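PDB 4O6R: aldehyde dehydrogenase from Burkholderia cenocepacia, which probably oxidises aldehydes to carboxylic acids with NAD(P)+ as the electron acceptor, as other members of the aldehyde dehydrogenase family do. Local coordinates for residues V154-P159 against K180-T185; G329-K334 against Y370-T375; I147-Q152 against P224-I229; H100-S105 against L322-E327. All blocks are in the same frame, centred on the assembly; numbering follows the deposited sequence.

Contact 1: V154-P159 against K180-T185. With AMP (adenosine monophosphate), chain E.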
loop_
_atom_site.group_PDB
_atom_site.type_symbol
_atom_site.label_atom_id
_atom_site.label_comp_id
_atom_site.label_asym_id
_atom_site.label_seq_id
_atom_site.Cartn_x
_atom_site.Cartn_y
_atom_site.Cartn_z
ATOM N N VAL A 154 -22.911 16.521 12.252
ATOM C CA VAL A 154 -22.277 17.555 11.414
ATOM C C VAL A 154 -22.665 18.968 11.908
ATOM O O VAL A 154 -23.850 19.206 12.126
ATOM C CB VAL A 154 -22.843 17.389 9.973
ATOM C CG1 VAL A 154 -22.239 18.383 9.019
ATOM C CG2 VAL A 154 -22.648 15.966 9.461
ATOM N N PRO A 155 -21.695 19.916 12.075
ATOM C CA PRO A 155 -22.085 21.234 12.482
ATOM C C PRO A 155 -22.509 22.140 11.308
ATOM O O PRO A 155 -22.648 21.672 10.169
ATOM C CB PRO A 155 -20.826 21.753 13.163
ATOM C CG PRO A 155 -19.725 21.131 12.429
ATOM C CD PRO A 155 -20.233 19.817 11.915
ATOM N N TRP A 156 -22.669 23.430 11.603
ATOM C CA TRP A 156 -23.335 24.361 10.703
ATOM C C TRP A 156 -22.401 25.216 9.858
ATOM O O TRP A 156 -22.896 26.061 9.115
ATOM C CB TRP A 156 -24.243 25.281 11.520
ATOM C CG TRP A 156 -23.597 25.790 12.784
ATOM C CD1 TRP A 156 -23.771 25.296 14.037
ATOM C CD2 TRP A 156 -22.642 26.858 12.894
ATOM N NE1 TRP A 156 -23.002 26.007 14.930
ATOM C CE2 TRP A 156 -22.292 26.964 14.249
ATOM C CE3 TRP A 156 -22.051 27.738 11.973
ATOM C CZ2 TRP A 156 -21.406 27.956 14.728
ATOM C CZ3 TRP A 156 -21.159 28.720 12.442
ATOM C CH2 TRP A 156 -20.855 28.820 13.812
ATOM N N ASN A 157 -21.073 25.024 9.950
ATOM C CA ASN A 157 -20.174 25.975 9.281
ATOM C C ASN A 157 -19.903 25.695 7.791
ATOM O O ASN A 157 -19.767 26.640 7.012
ATOM C CB ASN A 157 -18.880 26.176 10.059
ATOM C CG ASN A 157 -18.121 24.908 10.275
ATOM O OD1 ASN A 157 -18.688 23.910 10.685
ATOM N ND2 ASN A 157 -16.830 24.943 10.037
ATOM N N PHE A 158 -19.897 24.419 7.391
ATOM C CA PHE A 158 -19.758 24.026 5.987
ATOM C C PHE A 158 -20.731 22.884 5.737
ATOM O O PHE A 158 -20.330 21.775 5.422
ATOM C CB PHE A 158 -18.330 23.561 5.683
ATOM C CG PHE A 158 -17.288 24.663 5.662
ATOM C CD1 PHE A 158 -17.280 25.605 4.643
ATOM C CD2 PHE A 158 -16.271 24.698 6.604
ATOM C CE1 PHE A 158 -16.302 26.580 4.576
ATOM C CE2 PHE A 158 -15.273 25.664 6.544
ATOM C CZ PHE A 158 -15.286 26.611 5.534
ATOM N N PRO A 159 -22.035 23.137 5.908
ATOM C CA PRO A 159 -22.958 22.009 5.874
ATOM C C PRO A 159 -22.982 21.269 4.554
ATOM O O PRO A 159 -23.030 20.035 4.561
ATOM C CB PRO A 159 -24.322 22.620 6.193
ATOM C CG PRO A 159 -24.153 24.089 6.126
ATOM C CD PRO A 159 -22.696 24.409 6.241
ATOM N N LYS A 180 -27.068 13.282 10.938
ATOM C CA LYS A 180 -27.751 14.366 11.651
ATOM C C LYS A 180 -27.055 15.695 11.354
ATOM O O LYS A 180 -26.039 16.031 11.987
ATOM C CB LYS A 180 -27.817 14.129 13.172
ATOM C CG LYS A 180 -28.779 15.161 13.841
ATOM C CD LYS A 180 -28.351 15.705 15.188
ATOM C CE LYS A 180 -27.524 16.964 15.136
ATOM N NZ LYS A 180 -28.231 18.191 14.697
ATOM N N PRO A 181 -27.574 16.454 10.376
ATOM C CA PRO A 181 -26.940 17.742 10.080
ATOM C C PRO A 181 -27.368 18.760 11.113
ATOM O O PRO A 181 -28.308 18.501 11.901
ATOM C CB PRO A 181 -27.502 18.091 8.699
ATOM C CG PRO A 181 -28.887 17.535 8.740
ATOM C CD PRO A 181 -28.786 16.251 9.553
ATOM N N SER A 182 -26.723 19.910 11.116
ATOM C CA SER A 182 -27.106 20.948 12.047
ATOM C C SER A 182 -28.495 21.429 11.753
ATOM O O SER A 182 -28.845 21.715 10.589
ATOM C CB SER A 182 -26.184 22.160 11.935
ATOM O OG SER A 182 -26.648 23.139 12.821
ATOM N N GLU A 183 -29.288 21.554 12.814
ATOM C CA GLU A 183 -30.643 22.083 12.696
ATOM C C GLU A 183 -30.631 23.577 12.401
ATOM O O GLU A 183 -31.640 24.115 11.989
ATOM C CB GLU A 183 -31.479 21.775 13.955
ATOM C CG GLU A 183 -31.110 22.545 15.208
ATOM C CD GLU A 183 -29.869 22.062 15.933
ATOM O OE1 GLU A 183 -29.128 21.150 15.465
ATOM O OE2 GLU A 183 -29.661 22.617 17.033
ATOM N N ILE A 184 -29.479 24.227 12.613
ATOM C CA ILE A 184 -29.297 25.647 12.268
ATOM C C ILE A 184 -29.228 25.848 10.748
ATOM O O ILE A 184 -29.666 26.899 10.247
ATOM C CB ILE A 184 -27.998 26.245 12.900
ATOM C CG1 ILE A 184 -27.927 25.989 14.412
ATOM C CG2 ILE A 184 -27.899 27.744 12.630
ATOM C CD1 ILE A 184 -29.195 26.306 15.138
ATOM N N THR A 185 -28.642 24.879 10.030
ATOM C CA THR A 185 -28.398 25.007 8.592
ATOM C C THR A 185 -28.659 23.679 7.883
ATOM O O THR A 185 -27.726 23.058 7.365
ATOM C CB THR A 185 -26.924 25.388 8.313
ATOM O OG1 THR A 185 -26.047 24.393 8.882
ATOM C CG2 THR A 185 -26.604 26.731 8.883
HETATM P P AMP E . -21.613 21.314 19.109
HETATM O O1P AMP E . -20.192 20.869 19.067
HETATM O O2P AMP E . -22.323 20.874 20.408
HETATM O O3P AMP E . -21.788 22.787 18.696
HETATM O "O5'" AMP E . -22.456 20.531 17.925
HETATM C "C5'" AMP E . -22.067 20.119 16.586
HETATM C "C4'" AMP E . -23.138 19.099 16.096
HETATM O "O4'" AMP E . -23.391 18.159 17.160
HETATM C "C3'" AMP E . -24.526 19.643 15.732
HETATM O "O3'" AMP E . -25.160 18.992 14.584
HETATM C "C2'" AMP E . -25.311 19.445 17.040
HETATM O "O2'" AMP E . -26.754 19.441 16.938
HETATM C "C1'" AMP E . -24.754 18.133 17.584
HETATM N N9 AMP E . -24.886 17.925 19.067
HETATM C C8 AMP E . -25.051 18.869 20.043
HETATM N N7 AMP E . -25.168 18.280 21.278
HETATM C C5 AMP E . -25.068 16.931 21.122
HETATM C C6 AMP E . -25.084 15.710 21.983
HETATM N N6 AMP E . -25.241 15.782 23.311
HETATM N N1 AMP E . -24.936 14.491 21.432
HETATM C C2 AMP E . -24.782 14.378 20.105
HETATM N N3 AMP E . -24.771 15.432 19.258
HETATM C C4 AMP E . -24.896 16.711 19.670
HETATM O O HOH W 1 -24.913 20.431 8.934
#
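Val154 and Lys180 meet through their backbones and hold the ribose of AMP between them. Val154 N donates to Lys180 O at 3.2 Å, and on the other side of the same residue Val154 O accepts the ribose hydroxyl O3' of AMP at 2.8 Å. Lys180 NZ reaches the second hydroxyl, with 3.0 Å to O2' of AMP and a weaker bond to O3'. The lysine chain gets there by folding back: bent at chi2, chi3 and chi4, it also brings NZ to Pro181 O, 2.8 Å away and above that carbonyl plane, and into a salt bridge with Glu183 OE1; Gly211 O gives NZ one more acceptor. Glu183 OE1 in turn takes a weak bond from O2' of AMP.

Ser182 OG lies in the plane of the Trp156 ring at its edge and accepts from Ile184 N at 3.0 Å, an ST turn that shapes the loop. A water joins Pro155 O to Ser182 N. Thr185 OG1 packs 3.3 Å from Trp156 CB and also meets Pro159 CG. Both loops follow parallel strands of the Rossmann-type nucleotide-binding domain. With Lys180 NZ on O2', Val154 O on O3' and a weak bond from O2' to Glu183 OE1, the site is consistent with the adenosine-ribose end of the NAD(P)+ pocket, and the neighbouring carboxylate probably favours a protonated Lys180.

Contact 2: G329-K334 against Y370-T375; sequences GPLTSK and YYVRPT
Pro330 lies flat on the ring of Tyr371, a CH-pi contact in which two loops of the aldehyde dehydrogenase fold meet, one leading into helix 334-349 and the other into strand 375-378. Pro330 CB stands 3.5 Å from the ring centroid and only 9° off the normal, and Pro330 CD packs 3.5 Å from Tyr371 CE1. A second CH-pi contact is looser: Lys334 CB sits over a face of the Tyr370 ring, 27° off its normal. On the same face Lys334 N lies over the ring centre, while Leu331 O lies in the ring plane at its edge.

Among apolar contacts, Leu331 CD1 meets Val372 CG1 at 4.0 Å.

Polar links are few. Leu331 N donates to Tyr370 O at 2.9 Å, and a water bridges Gly329 O and Val372 N. The polar ends turn to other parts of the chain: Tyr371 OH bonds His34, Lys334 NZ forms a salt bridge with Asp338, and Ser333 OG caps the start of helix 334-349 at His336 N. Tyr370 CG stands anti to its carbonyl carbon (chi1 -46°), which brings Tyr370 CD2 to 3.4 Å from Ser333 C.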
loop_
_atom_site.group_PDB
_atom_site.type_symbol
_atom_site.label_atom_id
_atom_site.label_comp_id
_atom_site.label_asym_id
_atom_site.label_seq_id
_atom_site.Cartn_x
_atom_site.Cartn_y
_atom_site.Cartn_z
ATOM N N GLY A 329 -19.911 37.684 4.793
ATOM C CA GLY A 329 -21.281 37.707 5.245
ATOM C C GLY A 329 -21.391 37.770 6.744
ATOM O O GLY A 329 -20.413 38.042 7.458
ATOM N N PRO A 330 -22.587 37.504 7.244
ATOM C CA PRO A 330 -22.786 37.495 8.667
ATOM C C PRO A 330 -22.344 36.176 9.250
ATOM O O PRO A 330 -22.132 35.222 8.500
ATOM C CB PRO A 330 -24.306 37.631 8.791
ATOM C CG PRO A 330 -24.819 36.925 7.591
ATOM C CD PRO A 330 -23.822 37.189 6.509
ATOM N N LEU A 331 -22.261 36.112 10.572
ATOM C CA LEU A 331 -22.123 34.835 11.269
ATOM C C LEU A 331 -23.421 34.047 11.170
ATOM O O LEU A 331 -24.469 34.602 10.877
ATOM C CB LEU A 331 -21.755 35.050 12.726
ATOM C CG LEU A 331 -20.525 35.923 12.963
ATOM C CD1 LEU A 331 -20.101 35.882 14.416
ATOM C CD2 LEU A 331 -19.372 35.488 12.102
ATOM N N THR A 332 -23.349 32.743 11.382
ATOM C CA THR A 332 -24.489 31.887 11.086
ATOM C C THR A 332 -25.656 32.012 12.130
ATOM O O THR A 332 -26.829 31.791 11.790
ATOM C CB THR A 332 -24.021 30.432 10.870
ATOM O OG1 THR A 332 -23.163 30.361 9.710
ATOM C CG2 THR A 332 -25.163 29.527 10.654
ATOM N N SER A 333 -25.361 32.383 13.373
ATOM C CA SER A 333 -26.409 32.475 14.383
ATOM C C SER A 333 -26.201 33.619 15.336
ATOM O O SER A 333 -25.063 34.034 15.586
ATOM C CB SER A 333 -26.492 31.181 15.191
ATOM O OG SER A 333 -25.421 31.132 16.115
ATOM N N LYS A 334 -27.310 34.106 15.882
ATOM C CA LYS A 334 -27.289 35.141 16.898
ATOM C C LYS A 334 -26.389 34.754 18.082
ATOM O O LYS A 334 -25.577 35.544 18.545
ATOM C CB LYS A 334 -28.724 35.447 17.351
ATOM C CG LYS A 334 -28.873 36.520 18.428
ATOM C CD LYS A 334 -28.141 37.801 18.048
ATOM C CE LYS A 334 -28.459 38.952 19.000
ATOM N NZ LYS A 334 -27.356 39.963 18.925
ATOM N N TYR A 370 -26.530 38.941 11.687
ATOM C CA TYR A 370 -25.567 38.572 12.716
ATOM C C TYR A 370 -24.156 38.967 12.298
ATOM O O TYR A 370 -23.238 38.161 12.307
ATOM C CB TYR A 370 -25.667 37.090 13.017
ATOM C CG TYR A 370 -27.081 36.597 13.194
ATOM C CD1 TYR A 370 -28.033 37.341 13.892
ATOM C CD2 TYR A 370 -27.471 35.358 12.680
ATOM C CE1 TYR A 370 -29.339 36.862 14.048
ATOM C CE2 TYR A 370 -28.761 34.890 12.826
ATOM C CZ TYR A 370 -29.682 35.631 13.520
ATOM O OH TYR A 370 -30.940 35.135 13.667
ATOM N N TYR A 371 -23.997 40.254 11.977
ATOM C CA TYR A 371 -22.768 40.770 11.378
ATOM C C TYR A 371 -21.761 41.317 12.378
ATOM O O TYR A 371 -22.115 42.058 13.320
ATOM C CB TYR A 371 -23.080 41.892 10.390
ATOM C CG TYR A 371 -23.791 41.462 9.122
ATOM C CD1 TYR A 371 -23.063 41.015 8.004
ATOM C CD2 TYR A 371 -25.172 41.520 9.025
ATOM C CE1 TYR A 371 -23.711 40.623 6.846
ATOM C CE2 TYR A 371 -25.816 41.152 7.856
ATOM C CZ TYR A 371 -25.091 40.698 6.780
ATOM O OH TYR A 371 -25.741 40.350 5.613
ATOM N N VAL A 372 -20.501 40.980 12.146
ATOM C CA VAL A 372 -19.400 41.605 12.857
ATOM C C VAL A 372 -18.259 41.886 11.878
ATOM O O VAL A 372 -18.033 41.121 10.934
ATOM C CB VAL A 372 -18.972 40.758 14.075
ATOM C CG1 VAL A 372 -18.450 39.404 13.674
ATOM C CG2 VAL A 372 -17.935 41.489 14.905
ATOM N N ARG A 373 -17.558 42.989 12.085
ATOM C CA ARG A 373 -16.451 43.353 11.217
ATOM C C ARG A 373 -15.233 42.467 11.472
ATOM O O ARG A 373 -15.075 41.939 12.559
ATOM C CB ARG A 373 -16.052 44.811 11.430
ATOM C CG ARG A 373 -17.143 45.795 11.020
ATOM C CD ARG A 373 -16.726 47.229 11.284
ATOM N NE ARG A 373 -16.142 47.355 12.613
ATOM C CZ ARG A 373 -16.685 48.002 13.637
ATOM N NH1 ARG A 373 -16.030 47.990 14.792
ATOM N NH2 ARG A 373 -17.850 48.684 13.520
ATOM N N PRO A 374 -14.388 42.293 10.453
ATOM C CA PRO A 374 -13.125 41.576 10.643
ATOM C C PRO A 374 -12.361 42.215 11.782
ATOM O O PRO A 374 -12.211 43.440 11.814
ATOM C CB PRO A 374 -12.393 41.770 9.311
ATOM C CG PRO A 374 -13.473 42.008 8.314
ATOM C CD PRO A 374 -14.586 42.719 9.054
ATOM N N THR A 375 -11.940 41.396 12.729
ATOM C CA THR A 375 -11.392 41.867 13.990
ATOM C C THR A 375 -9.967 41.306 14.171
ATOM O O THR A 375 -9.732 40.113 13.973
ATOM C CB THR A 375 -12.312 41.450 15.136
ATOM O OG1 THR A 375 -13.612 42.030 14.946
ATOM C CG2 THR A 375 -11.783 41.902 16.447
HETATM O O HOH W 2 -19.818 39.250 9.834
#

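Contact 3: I147-Q152 against P224-I229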
loop_
_atom_site.group_PDB
_atom_site.type_symbol
_atom_site.label_atom_id
_atom_site.label_comp_id
_atom_site.label_asym_id
_atom_site.label_seq_id
_atom_site.Cartn_x
_atom_site.Cartn_y
_atom_site.Cartn_z
ATOM N N ILE A 147 -18.381 -1.386 8.019
ATOM C CA ILE A 147 -18.726 -1.530 9.432
ATOM C C ILE A 147 -20.186 -1.911 9.596
ATOM O O ILE A 147 -20.499 -2.819 10.389
ATOM C CB ILE A 147 -18.403 -0.234 10.190
ATOM C CG1 ILE A 147 -16.881 -0.033 10.178
ATOM C CG2 ILE A 147 -18.966 -0.280 11.607
ATOM C CD1 ILE A 147 -16.465 1.350 10.596
ATOM N N GLY A 148 -21.057 -1.251 8.838
ATOM C CA GLY A 148 -22.479 -1.495 8.900
ATOM C C GLY A 148 -23.225 -0.189 8.769
ATOM O O GLY A 148 -23.101 0.492 7.759
ATOM N N VAL A 149 -24.046 0.133 9.770
ATOM C CA VAL A 149 -24.742 1.422 9.824
ATOM C C VAL A 149 -23.854 2.405 10.583
ATOM O O VAL A 149 -23.384 2.129 11.702
ATOM C CB VAL A 149 -26.108 1.335 10.554
ATOM C CG1 VAL A 149 -26.806 2.698 10.595
ATOM C CG2 VAL A 149 -27.019 0.341 9.851
ATOM N N VAL A 150 -23.586 3.531 9.957
ATOM C CA VAL A 150 -22.739 4.545 10.577
ATOM C C VAL A 150 -23.545 5.803 10.818
ATOM O O VAL A 150 -24.368 6.192 9.988
ATOM C CB VAL A 150 -21.454 4.830 9.782
ATOM C CG1 VAL A 150 -20.613 3.547 9.677
ATOM C CG2 VAL A 150 -21.743 5.375 8.409
ATOM N N GLY A 151 -23.300 6.411 11.972
ATOM C CA GLY A 151 -23.984 7.615 12.370
ATOM C C GLY A 151 -23.028 8.781 12.217
ATOM O O GLY A 151 -21.840 8.656 12.558
ATOM N N GLN A 152 -23.538 9.903 11.725
ATOM C CA GLN A 152 -22.699 11.074 11.459
ATOM C C GLN A 152 -23.393 12.330 11.933
ATOM O O GLN A 152 -24.524 12.605 11.560
ATOM C CB GLN A 152 -22.354 11.152 9.969
ATOM C CG GLN A 152 -21.784 9.844 9.427
ATOM C CD GLN A 152 -21.436 9.884 7.950
ATOM O OE1 GLN A 152 -22.207 10.380 7.120
ATOM N NE2 GLN A 152 -20.268 9.366 7.607
ATOM N N PRO A 224 -27.762 1.189 19.744
ATOM C CA PRO A 224 -27.067 -0.109 19.726
ATOM C C PRO A 224 -26.893 -0.738 18.354
ATOM O O PRO A 224 -26.085 -1.637 18.207
ATOM C CB PRO A 224 -27.974 -0.996 20.604
ATOM C CG PRO A 224 -29.315 -0.378 20.489
ATOM C CD PRO A 224 -29.036 1.104 20.475
ATOM N N GLY A 225 -27.695 -0.318 17.368
ATOM C CA GLY A 225 -27.584 -0.719 15.967
ATOM C C GLY A 225 -26.584 0.023 15.073
ATOM O O GLY A 225 -26.420 -0.308 13.896
ATOM N N VAL A 226 -25.915 1.022 15.635
ATOM C CA VAL A 226 -24.946 1.857 14.930
ATOM C C VAL A 226 -23.534 1.389 15.302
ATOM O O VAL A 226 -23.216 1.321 16.476
ATOM C CB VAL A 226 -25.127 3.329 15.341
ATOM C CG1 VAL A 226 -23.993 4.200 14.802
ATOM C CG2 VAL A 226 -26.463 3.817 14.802
ATOM N N GLY A 227 -22.725 1.081 14.294
ATOM C CA GLY A 227 -21.379 0.530 14.491
ATOM C C GLY A 227 -20.262 1.558 14.616
ATOM O O GLY A 227 -19.162 1.240 15.062
ATOM N N LYS A 228 -20.541 2.782 14.194
ATOM C CA LYS A 228 -19.574 3.878 14.299
ATOM C C LYS A 228 -20.309 5.197 14.360
ATOM O O LYS A 228 -21.337 5.376 13.687
ATOM C CB LYS A 228 -18.608 3.880 13.111
ATOM C CG LYS A 228 -17.576 4.999 13.150
ATOM C CD LYS A 228 -16.584 4.939 11.998
ATOM C CE LYS A 228 -15.811 6.248 11.964
ATOM N NZ LYS A 228 -14.872 6.373 10.833
ATOM N N ILE A 229 -19.789 6.107 15.173
ATOM C CA ILE A 229 -20.308 7.446 15.231
ATOM C C ILE A 229 -19.170 8.399 14.899
ATOM O O ILE A 229 -18.051 8.226 15.415
ATOM C CB ILE A 229 -20.912 7.769 16.608
ATOM C CG1 ILE A 229 -21.547 9.163 16.656
ATOM C CG2 ILE A 229 -19.879 7.625 17.719
ATOM C CD1 ILE A 229 -22.844 9.277 15.884
HETATM O O HOH W 3 -24.104 -1.358 12.327
#
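Val150 and Lys228 run side by side and point the same way, Val150 CG1 lying 4.0 Å from Lys228 CB on one face of the mixed sheet. Ile147 crosses the lysine at a slant, its CD1 touching Lys228 CD at 3.9 Å, and its CG2 branch packs directly on the Gly227 backbone, 3.8 Å from Gly227 C. Lys228 is fully extended (chi1 180°), which carries NZ past these residues to Asp475 O and Gln253 OE1, and the charged end also makes a cation-pi contact with Tyr476.

On the other face Ile229 CD1 curls back over the backbone of Gly151, 3.5 Å from Gly151 O, and Val226 CG1 comes to 3.7 Å from Gly151 N. The lack of a side chain at Gly151 lets both methyls lie close. Val149 CB rests against Gly225 O, which a water also ties to Val149 N.

Two backbone bonds hold the two segments: Gly227 N to Val149 O at 2.9 Å, and Gly151 N to Lys228 O at 2.8 Å, almost straight at 178°. Lys228 N, by contrast, is buried without a partner. Strand 138-153 thus lies between its parallel neighbours 176-180 and 228-232, as a central strand does in a Rossmann-type domain, and it leads directly to the AMP site at Val154.

Contact 4: H100-S105 against L322-E327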
loop_
_atom_site.group_PDB
_atom_site.type_symbol
_atom_site.label_atom_id
_atom_site.label_comp_id
_atom_site.label_asym_id
_atom_site.label_seq_id
_atom_site.Cartn_x
_atom_site.Cartn_y
_atom_site.Cartn_z
ATOM N N HIS A 100 -22.979 32.374 4.067
ATOM C CA HIS A 100 -21.783 32.422 3.245
ATOM C C HIS A 100 -22.062 33.316 2.057
ATOM O O HIS A 100 -23.121 33.177 1.453
ATOM C CB HIS A 100 -21.438 31.065 2.693
ATOM C CG HIS A 100 -21.118 30.034 3.732
ATOM N ND1 HIS A 100 -20.732 28.752 3.401
ATOM C CD2 HIS A 100 -21.189 30.069 5.082
ATOM C CE1 HIS A 100 -20.558 28.045 4.501
ATOM N NE2 HIS A 100 -20.812 28.825 5.540
ATOM N N PRO A 101 -21.132 34.221 1.712
ATOM C CA PRO A 101 -21.306 34.992 0.473
ATOM C C PRO A 101 -21.565 34.074 -0.733
ATOM O O PRO A 101 -20.922 33.038 -0.893
ATOM C CB PRO A 101 -19.967 35.714 0.326
ATOM C CG PRO A 101 -19.506 35.914 1.754
ATOM C CD PRO A 101 -19.973 34.697 2.495
ATOM N N ILE A 102 -22.500 34.461 -1.585
ATOM C CA ILE A 102 -22.811 33.697 -2.797
ATOM C C ILE A 102 -21.568 33.438 -3.638
ATOM O O ILE A 102 -21.434 32.397 -4.247
ATOM C CB ILE A 102 -23.942 34.398 -3.606
ATOM C CG1 ILE A 102 -24.418 33.555 -4.803
ATOM C CG2 ILE A 102 -23.506 35.778 -4.060
ATOM C CD1 ILE A 102 -25.045 32.207 -4.465
ATOM N N ARG A 103 -20.620 34.362 -3.644
ATOM C CA ARG A 103 -19.413 34.095 -4.389
ATOM C C ARG A 103 -18.636 32.869 -3.832
ATOM O O ARG A 103 -18.030 32.139 -4.613
ATOM C CB ARG A 103 -18.549 35.351 -4.489
ATOM C CG ARG A 103 -17.816 35.718 -3.219
ATOM C CD ARG A 103 -16.968 36.942 -3.461
ATOM N NE ARG A 103 -15.824 36.928 -2.576
ATOM C CZ ARG A 103 -14.700 37.611 -2.763
ATOM N NH1 ARG A 103 -14.576 38.464 -3.786
ATOM N NH2 ARG A 103 -13.710 37.482 -1.873
ATOM N N ASP A 104 -18.700 32.653 -2.516
ATOM C CA ASP A 104 -18.010 31.536 -1.843
ATOM C C ASP A 104 -18.790 30.224 -2.017
ATOM O O ASP A 104 -18.197 29.145 -2.215
ATOM C CB ASP A 104 -17.882 31.750 -0.321
ATOM C CG ASP A 104 -16.875 32.820 0.077
ATOM O OD1 ASP A 104 -16.006 33.217 -0.721
ATOM O OD2 ASP A 104 -16.966 33.254 1.268
ATOM N N SER A 105 -20.115 30.283 -1.932
ATOM C CA SER A 105 -20.878 29.067 -2.137
ATOM C C SER A 105 -20.752 28.611 -3.592
ATOM O O SER A 105 -20.692 27.433 -3.838
ATOM C CB SER A 105 -22.324 29.185 -1.680
ATOM O OG SER A 105 -22.956 30.239 -2.332
ATOM N N LEU A 322 -26.367 37.356 -0.566
ATOM C CA LEU A 322 -26.860 37.182 -1.931
ATOM C C LEU A 322 -26.265 38.142 -2.975
ATOM O O LEU A 322 -26.429 37.933 -4.163
ATOM C CB LEU A 322 -28.384 37.171 -1.938
ATOM C CG LEU A 322 -28.983 36.006 -1.115
ATOM C CD1 LEU A 322 -30.458 35.785 -1.407
ATOM C CD2 LEU A 322 -28.247 34.676 -1.271
ATOM N N ASP A 323 -25.543 39.167 -2.527
ATOM C CA ASP A 323 -24.852 40.111 -3.408
ATOM C C ASP A 323 -23.458 39.567 -3.804
ATOM O O ASP A 323 -22.613 39.354 -2.934
ATOM C CB ASP A 323 -24.720 41.451 -2.668
ATOM C CG ASP A 323 -24.168 42.574 -3.541
ATOM O OD1 ASP A 323 -23.509 42.325 -4.564
ATOM O OD2 ASP A 323 -24.418 43.736 -3.179
ATOM N N PRO A 324 -23.219 39.338 -5.111
ATOM C CA PRO A 324 -21.942 38.804 -5.598
ATOM C C PRO A 324 -20.726 39.680 -5.302
ATOM O O PRO A 324 -19.594 39.197 -5.371
ATOM C CB PRO A 324 -22.130 38.665 -7.117
ATOM C CG PRO A 324 -23.488 39.176 -7.433
ATOM C CD PRO A 324 -24.202 39.576 -6.183
ATOM N N ASN A 325 -20.961 40.960 -5.003
ATOM C CA ASN A 325 -19.908 41.889 -4.605
ATOM C C ASN A 325 -19.514 41.681 -3.132
ATOM O O ASN A 325 -18.517 42.195 -2.693
ATOM C CB ASN A 325 -20.384 43.341 -4.834
ATOM C CG ASN A 325 -19.243 44.350 -4.842
ATOM O OD1 ASN A 325 -18.167 44.087 -5.374
ATOM N ND2 ASN A 325 -19.487 45.520 -4.271
ATOM N N THR A 326 -20.331 40.958 -2.353
ATOM C CA THR A 326 -20.044 40.743 -0.927
ATOM C C THR A 326 -18.861 39.799 -0.720
ATOM O O THR A 326 -18.815 38.746 -1.321
ATOM C CB THR A 326 -21.253 40.166 -0.178
ATOM O OG1 THR A 326 -22.305 41.141 -0.149
ATOM C CG2 THR A 326 -20.875 39.717 1.264
ATOM N N GLU A 327 -17.916 40.203 0.133
ATOM C CA GLU A 327 -16.729 39.403 0.446
ATOM C C GLU A 327 -16.826 38.688 1.786
ATOM O O GLU A 327 -16.192 37.662 1.969
ATOM C CB GLU A 327 -15.483 40.271 0.464
ATOM C CG GLU A 327 -15.101 40.856 -0.887
ATOM C CD GLU A 327 -13.895 41.782 -0.809
ATOM O OE1 GLU A 327 -13.838 42.657 0.107
ATOM O OE2 GLU A 327 -12.991 41.627 -1.673
HETATM O O HOH W 4 -20.645 37.187 -2.635
HETATM O O HOH W 5 -12.428 40.282 -3.838
HETATM O O HOH W 6 -15.509 35.886 0.022
HETATM O O HOH W 7 -16.799 39.878 -5.080
#
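Arg103 and Glu327 face each other with opposite charges yet form no direct salt bridge: Arg103 NH1 and Glu327 OE2 are 4.1 Å apart, the oxygen well out of the guanidinium plane, and the two planar groups are turned 71° against each other. What touches the guanidinium is instead the aliphatic part of the glutamate, Glu327 CG lying over one face, 3.8 Å from Arg103 CZ. Water does the linking. One molecule joins Arg103 NH1 to Glu327 OE2; a second lies at the guanidinium edge, accepting from Arg103 NE and donating to Asp104 OD1 and Glu327 O; a third connects Arg103 NH1 with Pro324 O. No direct hydrogen bond crosses between the segments.

Arg103 CG sits between its backbone N and carbonyl carbon (chi1 75°), and from there the chain runs extended across Thr326 O, which Arg103 CD approaches to 3.4 Å. A fourth water ties Arg103 N, near the start of the helix, to Asp323 O and Thr326 O. Ile102 CG2 packs against Leu322 O at 3.6 Å and reaches Pro324 CD, while Pro101 CB lies equally near Thr326 O and Pro101 CG meets Thr326 CG2. The 322-327 loop is shaped by a type I turn and an Asx turn, Asn325 N donating to Asp323 OD1 at 2.9 Å.

Glu327 OE1 accepts from Arg317 N, Arg496 of a second subunit forms a salt bridge with Glu327 OE2, and His493 O of that subunit accepts from Arg103 NH2. Within the chain, the contact packs the first turn of helix 102-123, beside helix 87-98, onto the loop between helices 302-315 and 334-349.

In the fold
Contacts 1, 2 and 3 are mainly buried, whereas contact 4 is partly exposed, meets a second subunit and relies on water. Contact 3 pairs strand 138-153 with 228-232, and contact 1 joins the loops that follow 138-153 and its other neighbour, 176-180; the two contacts meet where Lys180 N lies 2.7 Å from Gln152 O. Contact 2, built on aromatic faces, reaches contact 1 through Thr332, which packs on Trp156, Ile184 and Thr185. Contact 4 touches contact 2 where Pro101 meets Gly329, and contact 1 where His100 approaches Asn157. Contacts 2 and 4 both lie across the chain's centre from contact 3, their nearest atoms about 17 Å from it.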